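Local coordinates for protein glucokinase (Leishmania braziliensis MHOM/BR/75/M2904, PDB 6EDI) that probably phosphorylates D-glucose at the expense of ATP and forms a dimer, at residues A160-V165 and S217-V222; A167-G172 and S198-G203; Q252-Y257 and W275-N280; E285-Y290 and V323-K328. All coordinates share one frame; numbering follows the deposited sequence.

Interaction 1: residues A160-V165 and S217-V222; sequences AGAYGV and SLIHYV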
# COMPACT_ATOMS: atom_id res chain seq x y z
N ALA A 160 12.40 6.57 -3.15
CA ALA A 160 13.13 7.32 -4.16
C ALA A 160 13.43 6.44 -5.38
O ALA A 160 13.36 6.91 -6.50
CB ALA A 160 14.39 7.94 -3.59
N GLY A 161 13.75 5.17 -5.16
CA GLY A 161 14.05 4.27 -6.28
C GLY A 161 12.87 4.07 -7.21
O GLY A 161 12.99 4.07 -8.45
N ALA A 162 11.70 3.90 -6.60
CA ALA A 162 10.45 3.79 -7.33
C ALA A 162 10.17 5.05 -8.15
O ALA A 162 9.76 4.97 -9.31
CB ALA A 162 9.31 3.48 -6.39
N TYR A 163 10.38 6.22 -7.55
CA TYR A 163 10.24 7.46 -8.33
C TYR A 163 11.22 7.48 -9.51
O TYR A 163 10.94 8.07 -10.57
CB TYR A 163 10.40 8.70 -7.44
CG TYR A 163 9.15 9.11 -6.70
CD1 TYR A 163 8.02 9.55 -7.39
CD2 TYR A 163 9.10 9.08 -5.31
CE1 TYR A 163 6.87 9.92 -6.72
CE2 TYR A 163 7.94 9.46 -4.62
CZ TYR A 163 6.83 9.87 -5.34
OH TYR A 163 5.67 10.24 -4.68
N GLY A 164 12.38 6.85 -9.34
CA GLY A 164 13.34 6.77 -10.42
C GLY A 164 12.82 5.93 -11.57
O GLY A 164 13.01 6.27 -12.74
N VAL A 165 12.15 4.84 -11.23
CA VAL A 165 11.55 3.97 -12.24
C VAL A 165 10.52 4.76 -13.02
O VAL A 165 10.47 4.69 -14.25
CB VAL A 165 10.86 2.77 -11.60
CG1 VAL A 165 10.19 1.91 -12.66
CG2 VAL A 165 11.87 1.96 -10.79
N SER A 217 8.44 -0.88 -2.29
CA SER A 217 7.68 0.36 -2.39
C SER A 217 6.65 0.20 -3.49
O SER A 217 6.74 -0.71 -4.34
CB SER A 217 8.59 1.57 -2.66
OG SER A 217 9.40 1.35 -3.81
N LEU A 218 5.65 1.06 -3.50
CA LEU A 218 4.60 0.92 -4.49
C LEU A 218 4.37 2.25 -5.18
O LEU A 218 4.16 3.27 -4.51
CB LEU A 218 3.30 0.44 -3.84
CG LEU A 218 2.07 0.37 -4.75
CD1 LEU A 218 2.03 -0.94 -5.54
CD2 LEU A 218 0.79 0.61 -3.97
N ILE A 219 4.43 2.23 -6.51
CA ILE A 219 4.03 3.39 -7.28
C ILE A 219 2.54 3.21 -7.51
O ILE A 219 2.11 2.30 -8.23
CB ILE A 219 4.75 3.50 -8.63
CG1 ILE A 219 6.27 3.33 -8.47
CG2 ILE A 219 4.43 4.86 -9.28
CD1 ILE A 219 7.02 3.40 -9.77
N HIS A 220 1.74 4.05 -6.87
CA HIS A 220 0.28 3.96 -7.02
C HIS A 220 -0.17 4.95 -8.07
O HIS A 220 0.19 6.13 -8.00
CB HIS A 220 -0.40 4.24 -5.68
CG HIS A 220 -1.90 4.33 -5.78
ND1 HIS A 220 -2.69 3.24 -6.08
CD2 HIS A 220 -2.74 5.37 -5.60
CE1 HIS A 220 -3.96 3.61 -6.09
NE2 HIS A 220 -4.02 4.89 -5.79
N TYR A 221 -0.93 4.48 -9.06
CA TYR A 221 -1.46 5.38 -10.08
C TYR A 221 -2.81 5.90 -9.64
O TYR A 221 -3.64 5.14 -9.15
CB TYR A 221 -1.61 4.68 -11.45
CG TYR A 221 -2.31 5.57 -12.44
CD1 TYR A 221 -1.69 6.69 -12.97
CD2 TYR A 221 -3.62 5.31 -12.84
CE1 TYR A 221 -2.33 7.51 -13.87
CE2 TYR A 221 -4.27 6.13 -13.73
CZ TYR A 221 -3.62 7.23 -14.24
OH TYR A 221 -4.26 8.05 -15.14
N VAL A 222 -3.00 7.21 -9.82
CA VAL A 222 -4.20 7.92 -9.36
C VAL A 222 -5.00 8.45 -10.55
O VAL A 222 -4.63 9.47 -11.15
CB VAL A 222 -3.83 9.11 -8.43
CG1 VAL A 222 -5.08 9.82 -7.99
CG2 VAL A 222 -3.01 8.65 -7.22
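The flat group at the heart of this contact is the peptide carbonyl of Ala-162: Ile-219 CD1 stands obliquely above the oxygen, to one side of the peptide plane, 3.2 Å from Ala-162 O. On the same side the methyl of Ala-162 projects from helix 157-170 onto the strand: Ala-162 CB touches Ile-219 CG1 at 3.7 Å and, toward the start of the strand, Ser-217 OG at 3.3 Å. Ile-219 makes this reach because its CG1 is anti to the carbonyl carbon (chi1 -49°), and an extended chi2 carries CD1 on toward the helix. Val-165, one turn later, adds a looser touch, with its CB 4.3 Å from Ile-219 CD1. The Ser-217 hydroxyl is tied back to the backbone oxygen of Leu-158, at the start of the same helix. Beyond the pair, Val-207 and Val-230 of the two flanking strands also meet Ala-162, while Leu-218, on the other face of the strand, packs on Leu-231 of the second subunit. Helix segment 160-165 runs at 44° to strand segment 217-222, its alanine set against an isoleucine and a serine, consistent with the alpha/beta core of the ASKHA fold.

Interaction 2: residues A167-G172 and S198-G203; sequences ALSNAG and STIGRG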
# COMPACT_ATOMS: atom_id res chain seq x y z
N ALA A 167 10.39 7.97 -13.32
CA ALA A 167 11.10 8.99 -14.09
C ALA A 167 11.58 8.41 -15.41
O ALA A 167 11.39 9.02 -16.47
CB ALA A 167 12.25 9.55 -13.29
N LEU A 168 12.20 7.24 -15.35
CA LEU A 168 12.69 6.57 -16.55
C LEU A 168 11.55 6.26 -17.50
O LEU A 168 11.69 6.39 -18.73
CB LEU A 168 13.42 5.28 -16.18
CG LEU A 168 14.74 5.39 -15.42
CD1 LEU A 168 15.17 4.04 -14.86
CD2 LEU A 168 15.79 5.95 -16.35
N SER A 169 10.43 5.84 -16.93
CA SER A 169 9.24 5.50 -17.71
C SER A 169 8.70 6.72 -18.46
O SER A 169 8.50 6.67 -19.68
CB SER A 169 8.16 4.93 -16.79
OG SER A 169 7.07 4.47 -17.55
N ASN A 170 8.46 7.81 -17.73
CA ASN A 170 7.93 9.04 -18.35
C ASN A 170 8.89 9.59 -19.38
O ASN A 170 8.48 10.28 -20.32
CB ASN A 170 7.64 10.09 -17.28
CG ASN A 170 6.46 9.73 -16.41
OD1 ASN A 170 5.63 8.91 -16.79
ND2 ASN A 170 6.39 10.33 -15.22
N ALA A 171 10.17 9.28 -19.22
CA ALA A 171 11.17 9.72 -20.16
C ALA A 171 11.17 8.91 -21.46
O ALA A 171 11.81 9.30 -22.43
CB ALA A 171 12.56 9.67 -19.51
N GLY A 172 10.47 7.77 -21.46
CA GLY A 172 10.39 6.93 -22.64
C GLY A 172 11.58 6.00 -22.75
O GLY A 172 11.82 5.39 -23.78
N SER A 198 7.94 -0.98 -22.23
CA SER A 198 8.21 0.33 -22.83
C SER A 198 7.88 1.43 -21.84
O SER A 198 8.34 2.56 -21.98
CB SER A 198 7.38 0.50 -24.09
OG SER A 198 7.70 -0.52 -25.01
N THR A 199 7.07 1.08 -20.85
CA THR A 199 6.56 2.04 -19.88
C THR A 199 6.06 1.20 -18.72
O THR A 199 5.83 -0.00 -18.90
CB THR A 199 5.39 2.84 -20.48
OG1 THR A 199 4.78 3.66 -19.48
CG2 THR A 199 4.35 1.89 -21.07
N ILE A 200 5.91 1.78 -17.53
CA ILE A 200 5.20 1.06 -16.47
C ILE A 200 3.71 1.15 -16.76
O ILE A 200 2.92 0.30 -16.34
CB ILE A 200 5.47 1.61 -15.05
CG1 ILE A 200 5.15 3.10 -14.96
CG2 ILE A 200 6.91 1.34 -14.63
CD1 ILE A 200 5.02 3.59 -13.51
N GLY A 201 3.32 2.18 -17.50
CA GLY A 201 1.93 2.35 -17.89
C GLY A 201 1.07 2.97 -16.80
O GLY A 201 1.57 3.31 -15.73
N ARG A 202 -0.22 3.14 -17.09
CA ARG A 202 -1.16 3.73 -16.14
C ARG A 202 -1.78 2.68 -15.21
O ARG A 202 -2.93 2.24 -15.41
CB ARG A 202 -2.26 4.49 -16.87
CG ARG A 202 -1.73 5.59 -17.76
CD ARG A 202 -2.33 6.93 -17.40
NE ARG A 202 -1.65 8.01 -18.11
CZ ARG A 202 -2.21 8.74 -19.07
NH1 ARG A 202 -3.47 8.52 -19.42
NH2 ARG A 202 -1.51 9.69 -19.66
N GLY A 203 -1.02 2.30 -14.19
CA GLY A 203 -1.47 1.35 -13.20
C GLY A 203 -0.43 1.24 -12.11
O GLY A 203 0.62 1.91 -12.16
O HOH W 1 11.20 2.65 -22.98
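Ser-169 and Thr-199 turn their hydroxyls toward each other where the end of helix 157-170, closed by a Schellman motif at Gly-172, meets an ST turn in the loop that precedes strand 205-210. The helix contributes one group, Ser-169 OG, held anti to the backbone N (chi1 -174°) and directed at the loop. It receives the backbone N-H of Ile-200, with Ile-200 N 2.9 Å from Ser-169 OG and the bond fairly straight at 164°. The Thr-199 hydroxyl stands close by, its OG1 3.1 Å from Ser-169 OG. That same Thr-199 OG1 accepts the N-H of Gly-201 at 2.9 Å from Gly-201 N, more bent at 141°, and so defines the ST turn. The two hydroxyls thus engage two successive backbone N-H groups and tie the loop to the helix at this point. Ile-200 lies against the serine through its CG1, 3.5 Å from Ser-169 OG, and its side chain also packs on Val-165, Leu-166 and Leu-174. Further along, Arg-202 O accepts from Asn-123 ND2 of the second subunit, so the loop takes part in the dimer. A bridging water makes a second link, donating weakly to Gly-172 O and also to Ser-198 O, which lies 3.0 Å from the water oxygen.

Interaction 3: residues Q252-Y257 and W275-N280; sequences QALAGY and WEAASN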
# COMPACT_ATOMS: atom_id res chain seq x y z
N GLN A 252 11.39 -23.79 8.23
CA GLN A 252 11.74 -24.21 9.58
C GLN A 252 13.23 -23.99 9.87
O GLN A 252 13.62 -23.44 10.91
CB GLN A 252 11.42 -25.69 9.79
CG GLN A 252 11.73 -26.17 11.21
CD GLN A 252 10.97 -25.39 12.27
OE1 GLN A 252 9.81 -25.71 12.58
NE2 GLN A 252 11.60 -24.37 12.82
N ALA A 253 14.07 -24.44 8.94
CA ALA A 253 15.51 -24.32 9.14
C ALA A 253 15.92 -22.86 9.14
O ALA A 253 16.79 -22.45 9.91
CB ALA A 253 16.27 -25.11 8.08
N LEU A 254 15.29 -22.06 8.27
CA LEU A 254 15.60 -20.63 8.20
C LEU A 254 15.24 -19.94 9.51
O LEU A 254 16.01 -19.15 10.04
CB LEU A 254 14.87 -19.97 7.01
CG LEU A 254 15.16 -18.48 6.82
CD1 LEU A 254 16.67 -18.28 6.62
CD2 LEU A 254 14.37 -17.87 5.66
N ALA A 255 14.07 -20.28 10.04
CA ALA A 255 13.57 -19.73 11.29
C ALA A 255 14.52 -20.01 12.46
O ALA A 255 14.83 -19.12 13.26
CB ALA A 255 12.19 -20.30 11.59
N GLY A 256 14.94 -21.27 12.57
CA GLY A 256 15.86 -21.66 13.63
C GLY A 256 17.20 -20.98 13.49
O GLY A 256 17.82 -20.57 14.48
N TYR A 257 17.65 -20.87 12.25
CA TYR A 257 18.88 -20.15 11.93
C TYR A 257 18.79 -18.69 12.34
O TYR A 257 19.70 -18.16 12.96
CB TYR A 257 19.18 -20.27 10.44
CG TYR A 257 20.44 -19.56 9.97
CD1 TYR A 257 21.70 -20.04 10.32
CD2 TYR A 257 20.36 -18.45 9.15
CE1 TYR A 257 22.85 -19.42 9.88
CE2 TYR A 257 21.51 -17.81 8.70
CZ TYR A 257 22.76 -18.30 9.07
OH TYR A 257 23.90 -17.68 8.63
N TRP A 275 10.25 -12.68 4.79
CA TRP A 275 10.59 -12.99 3.40
C TRP A 275 11.99 -12.53 3.03
O TRP A 275 12.69 -13.17 2.25
CB TRP A 275 9.60 -12.34 2.44
CG TRP A 275 8.35 -13.12 2.22
CD1 TRP A 275 7.11 -12.81 2.70
CD2 TRP A 275 8.19 -14.33 1.46
NE1 TRP A 275 6.20 -13.75 2.29
CE2 TRP A 275 6.83 -14.69 1.53
CE3 TRP A 275 9.07 -15.14 0.74
CZ2 TRP A 275 6.33 -15.84 0.89
CZ3 TRP A 275 8.57 -16.28 0.10
CH2 TRP A 275 7.21 -16.62 0.19
N GLU A 276 12.38 -11.38 3.58
CA GLU A 276 13.71 -10.81 3.33
C GLU A 276 14.81 -11.81 3.64
O GLU A 276 15.81 -11.90 2.92
CB GLU A 276 13.90 -9.55 4.18
CG GLU A 276 15.35 -9.12 4.37
CD GLU A 276 15.46 -7.82 5.14
OE1 GLU A 276 15.66 -7.87 6.37
OE2 GLU A 276 15.34 -6.75 4.52
N ALA A 277 14.62 -12.58 4.71
CA ALA A 277 15.65 -13.51 5.16
C ALA A 277 15.89 -14.66 4.18
O ALA A 277 16.93 -15.29 4.21
CB ALA A 277 15.31 -14.04 6.54
N ALA A 278 14.93 -14.92 3.30
CA ALA A 278 15.08 -15.96 2.28
C ALA A 278 15.43 -15.42 0.91
O ALA A 278 15.48 -16.17 -0.06
CB ALA A 278 13.78 -16.80 2.19
N SER A 279 15.68 -14.11 0.81
CA SER A 279 15.86 -13.49 -0.50
C SER A 279 17.01 -12.47 -0.54
O SER A 279 17.25 -11.85 -1.58
CB SER A 279 14.53 -12.87 -0.96
OG SER A 279 13.95 -12.10 0.08
N ASN A 280 17.72 -12.30 0.58
CA ASN A 280 18.88 -11.40 0.66
C ASN A 280 20.24 -12.12 0.65
O ASN A 280 20.31 -13.33 0.46
CB ASN A 280 18.77 -10.53 1.91
CG ASN A 280 18.86 -11.34 3.19
OD1 ASN A 280 18.87 -12.57 3.16
ND2 ASN A 280 18.90 -10.65 4.33
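Leu-254 supplies the whole helix side of this contact, and both of its methyls are used. Leu-254 CD2 is set against two alanines in succession, 3.7 Å from Ala-278 CB and 4.0 Å from Ala-277 CB, while Leu-254 CD1 lies 3.8 Å from Ala-277 O. The leucine extends straight from its helix, CG anti to the backbone N (chi1 -178°), and the fork of its two branches meets the short 3-10 segment 275-278. The alanines bring only methyls and main chain, which lets the leucine press close to the backbone: Leu-254 CD2 is also 3.8 Å from Ala-278 N. In the next shell, Pro-273 and Phe-286 pack on Leu-254, Met-258 on Ala-277, and Tyr-250 together with Asn-329 on Ala-278.

The turn that carries the alanines is held by bonds to Trp-275 O, which accepts from Ala-278 N at 3.0 Å and from Ser-279 OG at 2.7 Å, the two donors arriving from opposite faces of the carbonyl; the hydroxyl stands above its plane, 40° out of it. Ser-279 N bonds in addition to Glu-276 O. Outward again, Glu-276 OE2 takes the N-H of Val-214, and Trp-275 packs on Asn-329 and Leu-333 of helix 317-341. In the helical region of the chain, helix 245-259 is thus packed against a 3-10 turn that runs into the N-cap of helix 281-292, where Asn-280 OD1 accepts from Gly-283 N.

Interaction 4: residues E285-Y290 and V323-K328; sequences EFNYAY and VDRLYK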
# COMPACT_ATOMS: atom_id res chain seq x y z
N GLU A 285 23.65 -17.01 1.48
CA GLU A 285 24.70 -17.73 2.20
C GLU A 285 24.14 -18.92 2.98
O GLU A 285 24.76 -19.99 3.04
CB GLU A 285 25.45 -16.77 3.13
CG GLU A 285 26.17 -15.67 2.33
CD GLU A 285 26.90 -14.66 3.19
OE1 GLU A 285 26.89 -14.81 4.43
OE2 GLU A 285 27.49 -13.72 2.60
N PHE A 286 22.94 -18.76 3.56
CA PHE A 286 22.28 -19.86 4.23
C PHE A 286 21.87 -20.93 3.23
O PHE A 286 21.98 -22.14 3.50
CB PHE A 286 21.05 -19.38 5.00
CG PHE A 286 20.27 -20.49 5.61
CD1 PHE A 286 20.65 -21.03 6.84
CD2 PHE A 286 19.16 -21.02 4.97
CE1 PHE A 286 19.94 -22.08 7.41
CE2 PHE A 286 18.43 -22.06 5.53
CZ PHE A 286 18.82 -22.59 6.76
N ASN A 287 21.35 -20.49 2.09
CA ASN A 287 20.92 -21.41 1.06
C ASN A 287 22.04 -22.33 0.59
O ASN A 287 21.83 -23.52 0.34
CB ASN A 287 20.32 -20.65 -0.11
CG ASN A 287 18.89 -20.23 0.16
OD1 ASN A 287 18.39 -20.42 1.28
ND2 ASN A 287 18.22 -19.66 -0.84
N TYR A 288 23.24 -21.76 0.50
CA TYR A 288 24.39 -22.53 0.06
C TYR A 288 24.70 -23.67 1.02
O TYR A 288 24.82 -24.82 0.61
CB TYR A 288 25.62 -21.63 -0.10
CG TYR A 288 26.79 -22.35 -0.72
CD1 TYR A 288 26.74 -22.79 -2.04
CD2 TYR A 288 27.94 -22.61 0.02
CE1 TYR A 288 27.82 -23.45 -2.61
CE2 TYR A 288 29.02 -23.27 -0.55
CZ TYR A 288 28.95 -23.69 -1.86
OH TYR A 288 30.03 -24.36 -2.41
N ALA A 289 24.83 -23.34 2.30
CA ALA A 289 25.01 -24.35 3.33
C ALA A 289 23.89 -25.38 3.24
O ALA A 289 24.14 -26.58 3.13
CB ALA A 289 25.06 -23.72 4.70
N TYR A 290 22.65 -24.90 3.24
CA TYR A 290 21.48 -25.77 3.22
C TYR A 290 21.51 -26.76 2.05
O TYR A 290 21.08 -27.90 2.20
CB TYR A 290 20.18 -24.93 3.20
CG TYR A 290 18.90 -25.72 3.38
CD1 TYR A 290 18.43 -26.06 4.65
CD2 TYR A 290 18.13 -26.10 2.28
CE1 TYR A 290 17.25 -26.77 4.81
CE2 TYR A 290 16.95 -26.80 2.44
CZ TYR A 290 16.52 -27.14 3.70
OH TYR A 290 15.35 -27.84 3.86
N VAL A 323 21.09 -20.22 -5.40
CA VAL A 323 20.59 -19.08 -6.17
C VAL A 323 19.16 -19.31 -6.63
O VAL A 323 18.32 -18.41 -6.56
CB VAL A 323 21.49 -18.80 -7.40
CG1 VAL A 323 20.83 -17.80 -8.33
CG2 VAL A 323 22.81 -18.26 -6.95
N ASP A 324 18.90 -20.52 -7.12
CA ASP A 324 17.56 -20.87 -7.59
C ASP A 324 16.55 -20.72 -6.46
O ASP A 324 15.49 -20.12 -6.66
CB ASP A 324 17.54 -22.29 -8.14
CG ASP A 324 16.19 -22.68 -8.74
OD1 ASP A 324 15.65 -21.93 -9.59
OD2 ASP A 324 15.67 -23.74 -8.34
N ARG A 325 16.87 -21.25 -5.28
CA ARG A 325 15.98 -21.11 -4.13
C ARG A 325 15.81 -19.64 -3.72
O ARG A 325 14.71 -19.22 -3.32
CB ARG A 325 16.46 -21.95 -2.93
CG ARG A 325 15.40 -22.02 -1.82
CD ARG A 325 15.87 -22.68 -0.53
NE ARG A 325 16.29 -24.07 -0.70
CZ ARG A 325 15.46 -25.10 -0.75
NH1 ARG A 325 14.14 -24.92 -0.66
NH2 ARG A 325 15.94 -26.32 -0.91
N LEU A 326 16.88 -18.87 -3.85
CA LEU A 326 16.86 -17.45 -3.51
C LEU A 326 15.79 -16.72 -4.31
O LEU A 326 14.92 -16.06 -3.75
CB LEU A 326 18.23 -16.79 -3.78
CG LEU A 326 18.44 -15.44 -3.07
CD1 LEU A 326 18.71 -15.65 -1.58
CD2 LEU A 326 19.56 -14.60 -3.69
N TYR A 327 15.84 -16.85 -5.64
CA TYR A 327 14.87 -16.20 -6.49
C TYR A 327 13.49 -16.85 -6.50
O TYR A 327 12.48 -16.18 -6.76
CB TYR A 327 15.45 -16.04 -7.89
CG TYR A 327 16.56 -15.04 -7.90
CD1 TYR A 327 16.38 -13.78 -7.33
CD2 TYR A 327 17.80 -15.34 -8.44
CE1 TYR A 327 17.40 -12.85 -7.32
CE2 TYR A 327 18.83 -14.42 -8.43
CZ TYR A 327 18.61 -13.17 -7.87
OH TYR A 327 19.62 -12.25 -7.86
N LYS A 328 13.43 -18.14 -6.22
CA LYS A 328 12.12 -18.78 -6.10
C LYS A 328 11.36 -18.14 -4.95
O LYS A 328 10.16 -17.87 -5.05
CB LYS A 328 12.27 -20.29 -5.89
CG LYS A 328 12.48 -21.07 -7.19
CD LYS A 328 12.19 -22.57 -7.01
CE LYS A 328 12.51 -23.37 -8.27
NZ LYS A 328 12.02 -22.70 -9.50
O HOH W 2 15.58 -18.99 -0.16
O HOH W 3 19.17 -24.07 -1.00
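Asn-287 sends its amide across to Arg-325 with CG anti to the carbonyl carbon (chi1 -80°), and Arg-325 replies with an extended start and a bend at chi3 (-61°) that swings its guanidinium round to Tyr-290. The amide nitrogen lies alongside the root of the arginine, Asn-287 ND2 3.6 Å from Arg-325 CB. A little farther off, Asn-287 ND2 is 4.1 Å from Leu-326 CD1. At the other end of the arginine chain, Tyr-290 CE2 comes over one face of the guanidinium, 3.5 Å from Arg-325 NH2. That nitrogen is in turn at the edge of the ring, near its plane, and the two planes stand 86° apart; the charged group thus meets the rim of the tyrosine and not its pi face.

This is a helix-helix crossing in the all-helical part of the chain: helices 281-292 and 317-341 approach to 9.1 Å between the axes of the segments, closer to antiparallel than to parallel, with Tyr-250 of helix 245-259 against both Tyr-290 and Arg-325. The buried amide is well supplied with partners. Asn-287 OD1 is bonded to Tyr-250 OH. Asn-287 ND2 donates to Ala-322 O and to a water whose oxygen is 2.8 Å from Asn-287 ND2 and which makes a weak bond to Arg-325 O. A second water donates to Asn-287 O at 3.0 Å and accepts from Arg-325 NE at 2.9 Å, lying in the plane of the guanidinium at its edge.

The four contacts form two pairs. Interactions 1 and 2 share helix 157-170, have centres 11 Å apart and touch, Val-165 CG1 lying 3.9 Å from Ile-200 CG2. Interactions 3 and 4, with centres 10 Å apart, meet where Leu-326 CD1 comes 3.5 Å from Asn-280 O and Tyr-257 CG 3.5 Å from Phe-286 CD1. The pairs are well separated: the centres of interactions 2 and 3 are about 34 Å apart, on opposite sides of the chain's centre. Interactions 1, 2 and, through Gln-252, 3 touch the second subunit; interaction 4 does not. In glucokinases of this family the substrate cleft lies between two domains, but none of the four contacts contains a residue established as catalytic here.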